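Local structure of 2-hydroxyisobutyryl-CoA synthetase (Aquincola tertiaricarbonis, 6HE0) at residues G296-Q301 / C355-P360. The protein is a member of the ANL superfamily of enzymes, with an AMP-binding domain followed by a smaller C-terminal domain. Residues are numbered along the deposited sequence; the frame is centred on the assembly and turned at random.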
loop_
_atom_site.group_PDB
_atom_site.type_symbol
_atom_site.label_atom_id
_atom_site.label_comp_id
_atom_site.label_asym_id
_atom_site.label_seq_id
_atom_site.Cartn_x
_atom_site.Cartn_y
_atom_site.Cartn_z
ATOM N N GLY A 296 -25.622 -11.325 -3.963
ATOM C CA GLY A 296 -25.924 -10.011 -3.417
ATOM C C GLY A 296 -25.274 -9.784 -2.079
ATOM O O GLY A 296 -24.218 -10.358 -1.800
ATOM N N MET A 297 -25.913 -8.967 -1.212
ATOM C CA MET A 297 -25.306 -8.620 0.062
ATOM C C MET A 297 -26.238 -8.588 1.230
ATOM O O MET A 297 -27.389 -8.244 1.086
ATOM C CB MET A 297 -24.607 -7.257 -0.063
ATOM C CG MET A 297 -23.660 -7.181 -1.242
ATOM S SD MET A 297 -22.724 -5.669 -1.320
ATOM C CE MET A 297 -23.869 -4.613 -2.031
ATOM N N LEU A 298 -25.706 -8.840 2.406
ATOM C CA LEU A 298 -26.424 -8.718 3.666
ATOM C C LEU A 298 -26.066 -7.372 4.271
ATOM O O LEU A 298 -24.930 -6.901 4.102
ATOM C CB LEU A 298 -25.999 -9.850 4.606
ATOM C CG LEU A 298 -26.987 -10.985 4.893
ATOM C CD1 LEU A 298 -27.687 -11.533 3.638
ATOM C CD2 LEU A 298 -26.308 -12.088 5.651
ATOM N N CYS A 299 -27.049 -6.728 4.927
ATOM C CA CYS A 299 -26.868 -5.465 5.650
ATOM C C CYS A 299 -26.593 -5.829 7.096
ATOM O O CYS A 299 -27.524 -6.212 7.811
ATOM C CB CYS A 299 -28.104 -4.577 5.538
ATOM S SG CYS A 299 -28.494 -4.071 3.853
ATOM N N TRP A 300 -25.315 -5.763 7.512
ATOM C CA TRP A 300 -24.846 -6.107 8.866
ATOM C C TRP A 300 -25.195 -4.929 9.789
ATOM O O TRP A 300 -24.327 -4.125 10.140
ATOM C CB TRP A 300 -23.331 -6.382 8.813
ATOM C CG TRP A 300 -22.973 -7.600 8.015
ATOM C CD1 TRP A 300 -23.075 -7.765 6.656
ATOM C CD2 TRP A 300 -22.428 -8.821 8.527
ATOM N NE1 TRP A 300 -22.661 -9.028 6.300
ATOM C CE2 TRP A 300 -22.251 -9.698 7.427
ATOM C CE3 TRP A 300 -22.065 -9.265 9.818
ATOM C CZ2 TRP A 300 -21.728 -10.994 7.577
ATOM C CZ3 TRP A 300 -21.561 -10.552 9.965
ATOM C CH2 TRP A 300 -21.393 -11.399 8.854
ATOM N N GLN A 301 -26.487 -4.833 10.147
ATOM C CA GLN A 301 -27.154 -3.726 10.859
ATOM C C GLN A 301 -26.532 -3.266 12.175
ATOM O O GLN A 301 -26.635 -2.070 12.467
ATOM C CB GLN A 301 -28.648 -4.010 11.085
ATOM C CG GLN A 301 -29.467 -4.159 9.796
ATOM C CD GLN A 301 -29.398 -2.958 8.895
ATOM O OE1 GLN A 301 -28.329 -2.581 8.379
ATOM N NE2 GLN A 301 -30.545 -2.330 8.693
ATOM N N CYS A 355 -27.750 -18.430 4.954
ATOM C CA CYS A 355 -26.739 -18.514 6.014
ATOM C C CYS A 355 -27.310 -18.500 7.454
ATOM O O CYS A 355 -26.603 -18.891 8.376
ATOM C CB CYS A 355 -25.687 -17.437 5.832
ATOM S SG CYS A 355 -26.305 -15.755 6.076
ATOM N N GLY A 356 -28.558 -18.086 7.632
ATOM C CA GLY A 356 -29.187 -18.015 8.944
ATOM C C GLY A 356 -29.102 -16.628 9.567
ATOM O O GLY A 356 -29.683 -16.388 10.633
ATOM N N ARG A 357 -28.359 -15.704 8.931
ATOM C CA ARG A 357 -28.255 -14.356 9.482
ATOM C C ARG A 357 -29.562 -13.638 9.275
ATOM O O ARG A 357 -30.139 -13.673 8.178
ATOM C CB ARG A 357 -27.056 -13.553 8.939
ATOM C CG ARG A 357 -25.714 -14.093 9.443
ATOM C CD ARG A 357 -24.491 -13.417 8.835
ATOM N NE ARG A 357 -23.230 -14.032 9.284
ATOM C CZ ARG A 357 -22.670 -15.116 8.738
ATOM N NH1 ARG A 357 -21.529 -15.588 9.211
ATOM N NH2 ARG A 357 -23.258 -15.739 7.724
ATOM N N THR A 358 -30.054 -13.052 10.370
ATOM C CA THR A 358 -31.309 -12.320 10.474
ATOM C C THR A 358 -31.078 -10.847 10.066
ATOM O O THR A 358 -31.444 -9.921 10.787
ATOM C CB THR A 358 -31.862 -12.513 11.879
ATOM O OG1 THR A 358 -30.810 -12.222 12.811
ATOM C CG2 THR A 358 -32.363 -13.938 12.119
ATOM N N TYR A 359 -30.472 -10.641 8.889
ATOM C CA TYR A 359 -30.193 -9.297 8.396
ATOM C C TYR A 359 -31.013 -9.010 7.162
ATOM O O TYR A 359 -31.228 -9.939 6.360
ATOM C CB TYR A 359 -28.703 -9.170 7.980
ATOM C CG TYR A 359 -27.693 -9.121 9.106
ATOM C CD1 TYR A 359 -27.886 -8.292 10.209
ATOM C CD2 TYR A 359 -26.514 -9.855 9.041
ATOM C CE1 TYR A 359 -26.964 -8.256 11.251
ATOM C CE2 TYR A 359 -25.601 -9.850 10.091
ATOM C CZ TYR A 359 -25.829 -9.045 11.193
ATOM O OH TYR A 359 -24.887 -8.971 12.185
ATOM N N PRO A 360 -31.354 -7.720 6.907
ATOM C CA PRO A 360 -31.942 -7.366 5.596
ATOM C C PRO A 360 -30.942 -7.730 4.492
ATOM O O PRO A 360 -29.723 -7.792 4.727
ATOM C CB PRO A 360 -32.103 -5.832 5.658
ATOM C CG PRO A 360 -32.030 -5.475 7.105
ATOM C CD PRO A 360 -31.139 -6.523 7.742
#
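Tyr359, Pro360 and Leu298 carry most of the buried meeting between 296-301 and 355-360, which illustrates how a loop can dock beside a strand just before joining its sheet. Strand 297-299 is the middle member of a three-stranded antiparallel sheet in the AMP-binding domain of this ANL-family enzyme, and 355-360 leads into the edge strand 361-362. One backbone bond across the two segments, Cys299 N to Pro360 O, is 2.9 Å long and nearly straight (173°); the same oxygen also receives a CA-H contact from Leu298.

Tyr359 packs its ring against the turn that ends the strand, an inverse gamma turn centred on Trp300. Trp300 CA sits over the middle of the phenol face, 3.8 Å from the ring centroid, in a CH-pi contact. With CG anti to the carbonyl carbon (chi1 -73°), the tyrosine ring also brings CE2 over one face of the indole, 3.6 Å from Trp300 CE3, although the ring planes are inclined by 40°. Its hydroxyl is hydrogen-bonded to Asp302 OD1, which helps fix the ring's far end.

The proline ring packs against Gln301, Pro360 CD 3.6 Å from Gln301 CG, while Gln301 NE2 hydrogen-bonds the backbone O of Thr306. Leu298 comes to the edge of the tyrosine ring, its CG 4.0 Å from Tyr359 CB, and its CD2 meets Arg357 CB and Cys355 SG, each at 3.7 Å. The extended arginine chain carries NE past Trp300 CH2 to a salt bridge with Glu39, and Arg357 NH2 donates to Cys355 SG at 3.5 Å, the sulfur lying close to the guanidinium plane.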